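Local coordinates for protein glutamate tRNA ligase (PDB 6BRL) that probably attaches glutamate to its cognate tRNA for protein synthesis, as a class I glutamyl-tRNA synthetase, and holds glutamate in its active site, at residues V12-A17 against H225-E230; L48-T53 against E79-G84. All blocks are in the same frame, centred on the assembly; numbering follows the deposited sequence.

Contact 1 of 2, residues V12-A17 against H225-E230; sequences VRVRFA and HVIRGE. With GLU (glutamic acid), chain B.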
ATOM      1  N   VAL A  12     -25.628  -3.141   3.926  1.00 34.16           N
ATOM      2  CA  VAL A  12     -24.295  -2.948   4.492  1.00 29.06           C
ATOM      3  C   VAL A  12     -23.681  -1.671   3.935  1.00 31.00           C
ATOM      4  O   VAL A  12     -23.702  -1.442   2.718  1.00 26.17           O
ATOM      5  CB  VAL A  12     -23.401  -4.161   4.176  1.00 28.15           C
ATOM      6  CG1 VAL A  12     -21.925  -3.796   4.421  1.00 26.04           C
ATOM      7  CG2 VAL A  12     -23.799  -5.317   5.026  1.00 36.85           C
ATOM      8  N   ARG A  13     -23.119  -0.836   4.820  1.00 21.82           N
ATOM      9  CA  ARG A  13     -22.442   0.386   4.392  1.00 24.96           C
ATOM     10  C   ARG A  13     -21.166   0.562   5.212  1.00 27.36           C
ATOM     11  O   ARG A  13     -21.220   0.560   6.450  1.00 23.33           O
ATOM     12  CB  ARG A  13     -23.376   1.604   4.543  1.00 27.63           C
ATOM     13  CG  ARG A  13     -24.554   1.621   3.540  1.00 28.33           C
ATOM     14  CD  ARG A  13     -25.549   2.836   3.713  1.00 26.58           C
ATOM     15  NE  ARG A  13     -24.876   4.152   3.787  1.00 25.61           N
ATOM     16  CZ  ARG A  13     -24.469   4.850   2.723  1.00 29.78           C
ATOM     17  NH1 ARG A  13     -24.630   4.351   1.505  1.00 31.84           N
ATOM     18  NH2 ARG A  13     -23.857   6.028   2.867  1.00 25.35           N
ATOM     19  N   VAL A  14     -20.014   0.690   4.531  1.00 24.15           N
ATOM     20  CA  VAL A  14     -18.717   0.871   5.190  1.00 17.04           C
ATOM     21  C   VAL A  14     -18.071   2.148   4.651  1.00 21.00           C
ATOM     22  O   VAL A  14     -18.382   2.597   3.552  1.00 28.62           O
ATOM     23  CB  VAL A  14     -17.769  -0.336   4.971  1.00 26.18           C
ATOM     24  CG1 VAL A  14     -18.429  -1.656   5.444  1.00 26.51           C
ATOM     25  CG2 VAL A  14     -17.377  -0.441   3.528  1.00 30.04           C
ATOM     26  N   ARG A  15     -17.154   2.722   5.422  1.00 22.61           N
ATOM     27  CA  ARG A  15     -16.454   3.933   4.981  1.00 21.98           C
ATOM     28  C   ARG A  15     -14.977   3.834   5.323  1.00 23.18           C
ATOM     29  O   ARG A  15     -14.616   3.456   6.440  1.00 22.98           O
ATOM     30  CB  ARG A  15     -17.028   5.216   5.601  1.00 18.30           C
ATOM     31  CG  ARG A  15     -16.676   5.516   7.078  1.00 25.11           C
ATOM     32  CD  ARG A  15     -17.177   4.466   8.106  1.00 28.19           C
ATOM     33  NE  ARG A  15     -16.924   4.927   9.476  1.00 27.73           N
ATOM     34  CZ  ARG A  15     -15.722   4.882  10.055  1.00 29.52           C
ATOM     35  NH1 ARG A  15     -14.663   4.375   9.387  1.00 23.48           N
ATOM     36  NH2 ARG A  15     -15.555   5.352  11.293  1.00 21.26           N
ATOM     37  N   PHE A  16     -14.142   4.141   4.335  1.00 22.79           N
ATOM     38  CA  PHE A  16     -12.735   4.444   4.547  1.00 24.20           C
ATOM     39  C   PHE A  16     -12.665   5.928   4.895  1.00 22.36           C
ATOM     40  O   PHE A  16     -13.179   6.757   4.145  1.00 22.69           O
ATOM     41  CB  PHE A  16     -11.939   4.103   3.279  1.00 21.98           C
ATOM     42  CG  PHE A  16     -10.438   4.288   3.410  1.00 20.30           C
ATOM     43  CD1 PHE A  16      -9.752   3.757   4.490  1.00 21.98           C
ATOM     44  CD2 PHE A  16      -9.722   4.944   2.437  1.00 24.15           C
ATOM     45  CE1 PHE A  16      -8.373   3.890   4.619  1.00 24.73           C
ATOM     46  CE2 PHE A  16      -8.318   5.103   2.553  1.00 25.48           C
ATOM     47  CZ  PHE A  16      -7.647   4.581   3.644  1.00 26.14           C
ATOM     48  N   ALA A  17     -12.141   6.257   6.074  1.00 22.63           N
ATOM     49  CA  ALA A  17     -12.211   7.610   6.628  1.00 26.70           C
ATOM     50  C   ALA A  17     -10.816   8.141   6.965  1.00 29.24           C
ATOM     51  O   ALA A  17     -10.540   8.494   8.108  1.00 26.69           O
ATOM     52  CB  ALA A  17     -13.094   7.619   7.874  1.00 29.83           C
ATOM     53  N   HIS A 225     -20.940  -1.047   9.510  1.00 22.73           N
ATOM     54  CA  HIS A 225     -19.738  -1.724   9.987  1.00 21.90           C
ATOM     55  C   HIS A 225     -18.548  -0.773   9.888  1.00 25.16           C
ATOM     56  O   HIS A 225     -18.237  -0.276   8.797  1.00 27.41           O
ATOM     57  CB  HIS A 225     -19.476  -3.002   9.167  1.00 20.72           C
ATOM     58  CG  HIS A 225     -20.553  -4.044   9.298  1.00 24.42           C
ATOM     59  ND1 HIS A 225     -21.778  -3.931   8.677  1.00 27.87           N
ATOM     60  CD2 HIS A 225     -20.578  -5.228   9.961  1.00 29.72           C
ATOM     61  CE1 HIS A 225     -22.517  -4.994   8.955  1.00 31.88           C
ATOM     62  NE2 HIS A 225     -21.819  -5.789   9.748  1.00 29.60           N
ATOM     63  N   VAL A 226     -17.881  -0.544  11.016  1.00 20.33           N
ATOM     64  CA  VAL A 226     -16.705   0.313  11.103  1.00 22.48           C
ATOM     65  C   VAL A 226     -15.502  -0.616  11.158  1.00 32.46           C
ATOM     66  O   VAL A 226     -15.335  -1.376  12.121  1.00 26.46           O
ATOM     67  CB  VAL A 226     -16.753   1.221  12.338  1.00 24.05           C
ATOM     68  CG1 VAL A 226     -15.436   1.992  12.522  1.00 23.82           C
ATOM     69  CG2 VAL A 226     -17.988   2.201  12.272  1.00 18.29           C
ATOM     70  N   ILE A 227     -14.668  -0.573  10.128  1.00 22.04           N
ATOM     71  CA  ILE A 227     -13.450  -1.392  10.056  1.00 24.13           C
ATOM     72  C   ILE A 227     -12.263  -0.436  10.107  1.00 24.79           C
ATOM     73  O   ILE A 227     -12.117   0.418   9.227  1.00 28.24           O
ATOM     74  CB  ILE A 227     -13.426  -2.243   8.776  1.00 25.55           C
ATOM     75  CG1 ILE A 227     -14.664  -3.138   8.691  1.00 23.80           C
ATOM     76  CG2 ILE A 227     -12.074  -3.046   8.616  1.00 29.09           C
ATOM     77  CD1 ILE A 227     -14.890  -3.699   7.284  1.00 30.16           C
ATOM     78  N   ARG A 228     -11.423  -0.560  11.129  1.00 24.67           N
ATOM     79  CA  ARG A 228     -10.300   0.358  11.279  1.00 23.82           C
ATOM     80  C   ARG A 228      -9.180  -0.343  12.033  1.00 24.92           C
ATOM     81  O   ARG A 228      -9.336  -1.481  12.498  1.00 21.73           O
ATOM     82  CB  ARG A 228     -10.733   1.641  11.996  1.00 23.86           C
ATOM     83  CG  ARG A 228     -11.278   1.358  13.358  1.00 28.41           C
ATOM     84  CD  ARG A 228     -12.002   2.604  13.882  1.00 25.63           C
ATOM     85  NE  ARG A 228     -12.414   2.416  15.273  1.00 27.15           N
ATOM     86  CZ  ARG A 228     -13.301   3.202  15.885  1.00 30.25           C
ATOM     87  NH1 ARG A 228     -13.866   4.207  15.203  1.00 28.11           N
ATOM     88  NH2 ARG A 228     -13.620   2.993  17.163  1.00 36.26           N
ATOM     89  N   GLY A 229      -8.036   0.345  12.151  1.00 23.49           N
ATOM     90  CA  GLY A 229      -6.887  -0.233  12.835  1.00 23.84           C
ATOM     91  C   GLY A 229      -7.047  -0.268  14.354  1.00 28.33           C
ATOM     92  O   GLY A 229      -7.766   0.534  14.987  1.00 25.15           O
ATOM     93  N   GLU A 230      -6.289  -1.177  14.961  1.00 24.36           N
ATOM     94  CA  GLU A 230      -6.318  -1.352  16.414  1.00 28.80           C
ATOM     95  C   GLU A 230      -5.833  -0.134  17.187  1.00 28.81           C
ATOM     96  O   GLU A 230      -6.040  -0.077  18.398  1.00 28.28           O
ATOM     97  CB  GLU A 230      -5.470  -2.555  16.820  1.00 28.63           C
ATOM     98  CG  GLU A 230      -3.977  -2.386  16.532  1.00 29.82           C
ATOM     99  CD  GLU A 230      -3.133  -3.528  17.095  1.00 35.68           C
ATOM    100  OE1 GLU A 230      -3.485  -4.068  18.150  1.00 40.66           O
ATOM    101  OE2 GLU A 230      -2.110  -3.886  16.490  1.00 32.83           O
TER
HETATM  102  N   GLU B 601      -9.696   9.687  10.619  1.00 47.23           N
HETATM  103  CA  GLU B 601      -9.436   8.380  11.240  1.00 58.71           C
HETATM  104  C   GLU B 601      -8.100   7.761  10.758  1.00 62.97           C
HETATM  105  O   GLU B 601      -7.624   6.722  11.265  1.00 50.05           O
HETATM  106  CB  GLU B 601     -10.604   7.425  10.961  1.00 46.03           C
HETATM  107  CG  GLU B 601     -10.708   6.257  11.923  1.00 46.29           C
HETATM  108  CD  GLU B 601     -12.018   5.508  11.758  1.00 45.16           C
HETATM  109  OE1 GLU B 601     -12.920   5.684  12.644  1.00 44.45           O
HETATM  110  OE2 GLU B 601     -12.134   4.779  10.731  1.00 44.43           O
HETATM  111  OXT GLU B 601      -7.453   8.314   9.846  1.00 52.17           O
HETATM  112  O   HOH W   1     -15.835   0.921   7.659  1.00 30.42           O
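Val12 begins the contact: its CG2 comes obliquely to CE1 of the His225 ring, the two side chains crossing at about a right angle. The carbonyl O of Arg13 takes a weak hydrogen bond, 3.5 Å long, from His225 N. The Arg13 side chain turns away to Asp45, Glu79 and Met221. Val14 sets CG1 on His225 O, at 3.6 Å, and reaches toward Ile227 CD1. Past this point the strands, 29° from parallel, are bridged by a water. It accepts from Arg15 N (3.2 Å) and Ile227 N (3.1 Å), and probably donates to His225 O. In Arg15, CG sits between the backbone N and carbonyl carbon (chi1 76°), and a bend at chi2 brings the guanidinium to Val226. Val226 CG1 lies over one face of that group, toward its rim. The bound glutamate meets its edge: Arg15 NH1 donates to OE2 of the ligand at 2.9 Å and Arg15 NH2 to OE1 at 3.0 Å, both bonds nearly straight. A salt bridge to Asp218 takes up Arg15 NE. Arg228 NH1 gives ligand OE1 a second bond, 3.1 Å long and more bent (150°). Ala17 O accepts from the ligand amino nitrogen at 2.9 Å. These parallel strands belong to the Rossmann-type catalytic domain of class I synthetases. Both arginines converge on one carboxylate, so their charges probably help select a glutamate side chain; Ala17 grips the amino end.

Contact 2 of 2, residues L48-T53 against E79-G84; sequences LRIEDT and ESPKHG. With GLU (glutamic acid), chain B.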
ATOM      1  N   LEU A  48     -16.091   6.932   0.834  1.00 23.80           N
ATOM      2  CA  LEU A  48     -14.865   7.621   1.244  1.00 19.11           C
ATOM      3  C   LEU A  48     -15.275   8.915   1.956  1.00 24.20           C
ATOM      4  O   LEU A  48     -15.961   9.751   1.354  1.00 22.31           O
ATOM      5  CB  LEU A  48     -13.979   7.947   0.034  1.00 20.92           C
ATOM      6  CG  LEU A  48     -12.808   8.881   0.389  1.00 25.90           C
ATOM      7  CD1 LEU A  48     -11.861   8.146   1.346  1.00 24.98           C
ATOM      8  CD2 LEU A  48     -12.030   9.302  -0.847  1.00 28.08           C
ATOM      9  N   ARG A  49     -14.870   9.079   3.225  1.00 23.08           N
ATOM     10  CA  ARG A  49     -15.105  10.312   3.974  1.00 23.79           C
ATOM     11  C   ARG A  49     -13.756  10.924   4.333  1.00 27.91           C
ATOM     12  O   ARG A  49     -12.885  10.241   4.892  1.00 25.87           O
ATOM     13  CB  ARG A  49     -15.939  10.051   5.255  1.00 23.21           C
ATOM     14  CG  ARG A  49     -16.276  11.374   6.057  1.00 23.88           C
ATOM     15  CD  ARG A  49     -17.249  11.117   7.242  1.00 20.00           C
ATOM     16  NE  ARG A  49     -16.649  10.315   8.317  1.00 22.30           N
ATOM     17  CZ  ARG A  49     -17.225   9.240   8.868  1.00 25.06           C
ATOM     18  NH1 ARG A  49     -18.439   8.832   8.479  1.00 19.29           N
ATOM     19  NH2 ARG A  49     -16.617   8.592   9.850  1.00 26.23           N
ATOM     20  N   ILE A  50     -13.556  12.184   3.981  1.00 21.45           N
ATOM     21  CA  ILE A  50     -12.269  12.840   4.240  1.00 19.62           C
ATOM     22  C   ILE A  50     -12.345  13.521   5.604  1.00 23.67           C
ATOM     23  O   ILE A  50     -13.167  14.424   5.805  1.00 24.99           O
ATOM     24  CB  ILE A  50     -11.917  13.848   3.137  1.00 29.26           C
ATOM     25  CG1 ILE A  50     -11.621  13.121   1.835  1.00 29.95           C
ATOM     26  CG2 ILE A  50     -10.648  14.642   3.513  1.00 36.45           C
ATOM     27  CD1 ILE A  50     -10.340  12.284   1.894  1.00 30.60           C
ATOM     28  N   GLU A  51     -11.450  13.129   6.526  1.00 23.28           N
ATOM     29  CA  GLU A  51     -11.581  13.487   7.951  1.00 21.86           C
ATOM     30  C   GLU A  51     -10.625  14.637   8.251  1.00 25.18           C
ATOM     31  O   GLU A  51      -9.538  14.478   8.808  1.00 27.21           O
ATOM     32  CB  GLU A  51     -11.365  12.264   8.830  1.00 26.77           C
ATOM     33  CG  GLU A  51     -12.568  11.324   8.598  1.00 29.51           C
ATOM     34  CD  GLU A  51     -13.139  10.670   9.844  1.00 30.39           C
ATOM     35  OE1 GLU A  51     -12.484  10.626  10.893  1.00 29.79           O
ATOM     36  OE2 GLU A  51     -14.253  10.134   9.769  1.00 33.48           O
ATOM     37  N   ASP A  52     -11.032  15.821   7.824  1.00 25.36           N
ATOM     38  CA  ASP A  52     -10.117  16.957   7.786  1.00 26.10           C
ATOM     39  C   ASP A  52     -10.519  18.008   8.817  1.00 35.15           C
ATOM     40  O   ASP A  52     -10.526  19.202   8.522  1.00 34.95           O
ATOM     41  CB  ASP A  52     -10.061  17.560   6.377  1.00 30.28           C
ATOM     42  CG  ASP A  52     -11.442  18.040   5.877  1.00 32.83           C
ATOM     43  OD1 ASP A  52     -12.462  17.589   6.406  1.00 28.54           O
ATOM     44  OD2 ASP A  52     -11.518  18.890   4.975  1.00 32.27           O
ATOM     45  N   THR A  53     -10.905  17.577  10.026  1.00 33.95           N
ATOM     46  CA  THR A  53     -11.314  18.542  11.048  1.00 36.70           C
ATOM     47  C   THR A  53     -10.127  19.235  11.712  1.00 44.39           C
ATOM     48  O   THR A  53     -10.299  20.321  12.277  1.00 45.14           O
ATOM     49  CB  THR A  53     -12.162  17.879  12.146  1.00 32.54           C
ATOM     50  OG1 THR A  53     -11.427  16.804  12.746  1.00 29.89           O
ATOM     51  CG2 THR A  53     -13.509  17.349  11.608  1.00 32.14           C
ATOM     52  N   GLU A  79     -19.370   6.595  -3.011  1.00 27.90           N
ATOM     53  CA  GLU A  79     -19.697   7.923  -2.493  1.00 27.82           C
ATOM     54  C   GLU A  79     -18.390   8.550  -2.012  1.00 25.49           C
ATOM     55  O   GLU A  79     -17.574   7.877  -1.378  1.00 23.69           O
ATOM     56  CB  GLU A  79     -20.711   7.829  -1.325  1.00 25.71           C
ATOM     57  CG  GLU A  79     -22.076   7.143  -1.727  1.00 25.08           C
ATOM     58  CD  GLU A  79     -22.979   6.878  -0.509  1.00 25.97           C
ATOM     59  OE1 GLU A  79     -22.894   7.593   0.535  1.00 25.90           O
ATOM     60  OE2 GLU A  79     -23.805   5.954  -0.587  1.00 31.28           O
ATOM     61  N   SER A  80     -18.190   9.841  -2.312  1.00 25.39           N
ATOM     62  CA  SER A  80     -16.942  10.481  -1.962  1.00 22.77           C
ATOM     63  C   SER A  80     -17.027  11.980  -2.245  1.00 25.05           C
ATOM     64  O   SER A  80     -17.974  12.440  -2.895  1.00 27.21           O
ATOM     65  CB  SER A  80     -15.806   9.849  -2.770  1.00 27.54           C
ATOM     66  OG  SER A  80     -15.894  10.287  -4.107  1.00 25.90           O
ATOM     67  N   PRO A  81     -16.062  12.766  -1.787  1.00 26.94           N
ATOM     68  CA  PRO A  81     -16.063  14.196  -2.160  1.00 33.68           C
ATOM     69  C   PRO A  81     -16.062  14.402  -3.666  1.00 42.17           C
ATOM     70  O   PRO A  81     -16.873  15.182  -4.179  1.00 39.87           O
ATOM     71  CB  PRO A  81     -14.773  14.721  -1.515  1.00 30.22           C
ATOM     72  CG  PRO A  81     -14.562  13.796  -0.318  1.00 25.53           C
ATOM     73  CD  PRO A  81     -14.999  12.434  -0.817  1.00 23.96           C
ATOM     74  N   LYS A  82     -15.206  13.661  -4.384  1.00 36.36           N
ATOM     75  CA  LYS A  82     -15.076  13.790  -5.840  1.00 40.65           C
ATOM     76  C   LYS A  82     -16.363  13.402  -6.558  1.00 37.19           C
ATOM     77  O   LYS A  82     -16.805  14.106  -7.470  1.00 41.75           O
ATOM     78  CB  LYS A  82     -13.908  12.920  -6.340  1.00 38.74           C
ATOM     79  CG  LYS A  82     -13.714  12.910  -7.864  1.00 48.70           C
ATOM     80  CD  LYS A  82     -12.241  12.600  -8.227  1.00 57.53           C
ATOM     81  CE  LYS A  82     -12.103  11.581  -9.366  1.00 61.10           C
ATOM     82  NZ  LYS A  82     -10.679  11.279  -9.708  1.00 63.06           N
ATOM     83  N   HIS A  83     -16.985  12.296  -6.152  1.00 32.48           N
ATOM     84  CA  HIS A  83     -18.126  11.754  -6.877  1.00 35.33           C
ATOM     85  C   HIS A  83     -19.479  12.264  -6.386  1.00 36.55           C
ATOM     86  O   HIS A  83     -20.445  12.202  -7.148  1.00 36.01           O
ATOM     87  CB  HIS A  83     -18.141  10.214  -6.802  1.00 35.12           C
ATOM     88  CG  HIS A  83     -19.270   9.586  -7.569  1.00 45.06           C
ATOM     89  ND1 HIS A  83     -20.397   9.073  -6.954  1.00 52.35           N
ATOM     90  CD2 HIS A  83     -19.476   9.446  -8.900  1.00 48.29           C
ATOM     91  CE1 HIS A  83     -21.230   8.618  -7.874  1.00 53.14           C
ATOM     92  NE2 HIS A  83     -20.693   8.828  -9.064  1.00 49.13           N
ATOM     93  N   GLY A  84     -19.585  12.748  -5.152  1.00 33.57           N
ATOM     94  CA  GLY A  84     -20.891  13.044  -4.576  1.00 33.21           C
ATOM     95  C   GLY A  84     -21.516  11.840  -3.882  1.00 31.68           C
ATOM     96  O   GLY A  84     -20.846  10.852  -3.567  1.00 28.35           O
TER
HETATM   97  N   GLU B 601      -9.696   9.687  10.619  1.00 47.23           N
HETATM   98  CA  GLU B 601      -9.436   8.380  11.240  1.00 58.71           C
HETATM   99  C   GLU B 601      -8.100   7.761  10.758  1.00 62.97           C
HETATM  100  O   GLU B 601      -7.624   6.722  11.265  1.00 50.05           O
HETATM  101  CB  GLU B 601     -10.604   7.425  10.961  1.00 46.03           C
HETATM  102  CG  GLU B 601     -10.708   6.257  11.923  1.00 46.29           C
HETATM  103  CD  GLU B 601     -12.018   5.508  11.758  1.00 45.16           C
HETATM  104  OE1 GLU B 601     -12.920   5.684  12.644  1.00 44.45           O
HETATM  105  OE2 GLU B 601     -12.134   4.779  10.731  1.00 44.43           O
HETATM  106  OXT GLU B 601      -7.453   8.314   9.846  1.00 52.17           O
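Ile50 and Pro81 meet with their side chains at about a right angle, CG1 of Ile50 resting on CG of the proline ring at 3.7 Å. Ile50 CG1 stands anti to its carbonyl carbon (chi1 -68°), on the side that faces the ring. Leu48 lies next to this pair. Its CB packs on Ser80 CB at 3.8 Å, and its CD2 approaches Pro81 CD more loosely. The backbones join two residues before the proline. Leu48 N donates to Glu79 O in a short, straight bond of 2.8 Å. Leu48 O is buried without a conventional hydrogen-bond partner, but Ser80 CA points a C-H almost straight at it from 3.5 Å. Ser80 also shapes its own loop. Its OG accepts from His83 N, an ST motif, and its backbone pairs with Gly84 in both directions.

Arg49 points away from 79-84. It grips Glu51 side-on, with NE and NH2 both donating to OE2 at 2.8 Å. That oxygen lies almost in the guanidinium plane, and Asp218 is a further partner of NH2. The other oxygen, Glu51 OE1, accepts from the amino nitrogen of the bound glutamate at 3.0 Å and is also hydrogen-bonded to Asn214.

The chemistry is thus divided. Apolar packing and one backbone bond tie the end of strand 45-48 to the 79-84 loop. The salt bridge holds the Glu51 carboxylate, and Arg49 probably acts as a second-shell residue that positions Glu51 for the amino nitrogen of the bound glutamate.

Both contacts are largely buried in the catalytic domain, with centres 14 Å apart, and contact 2 is nested in the chain loop closed by contact 1. Contact 1 joins two strands that carry three pocket residues. Contact 2 lies further out, and 79-84 itself includes exposed Lys82 and His83. Strands 13-16 and 45-48 are parallel neighbours, which makes them the shared framework. A salt bridge from Arg13 NH1 to Glu79 OE2 (2.8 Å) and a probable bond from Arg49 N to Phe16 O (3.0 Å) connect the contacts directly. Contact 1 binds both ends of the amino acid and shares the amino end with Glu51. The interface of contact 2 proper is mainly apolar.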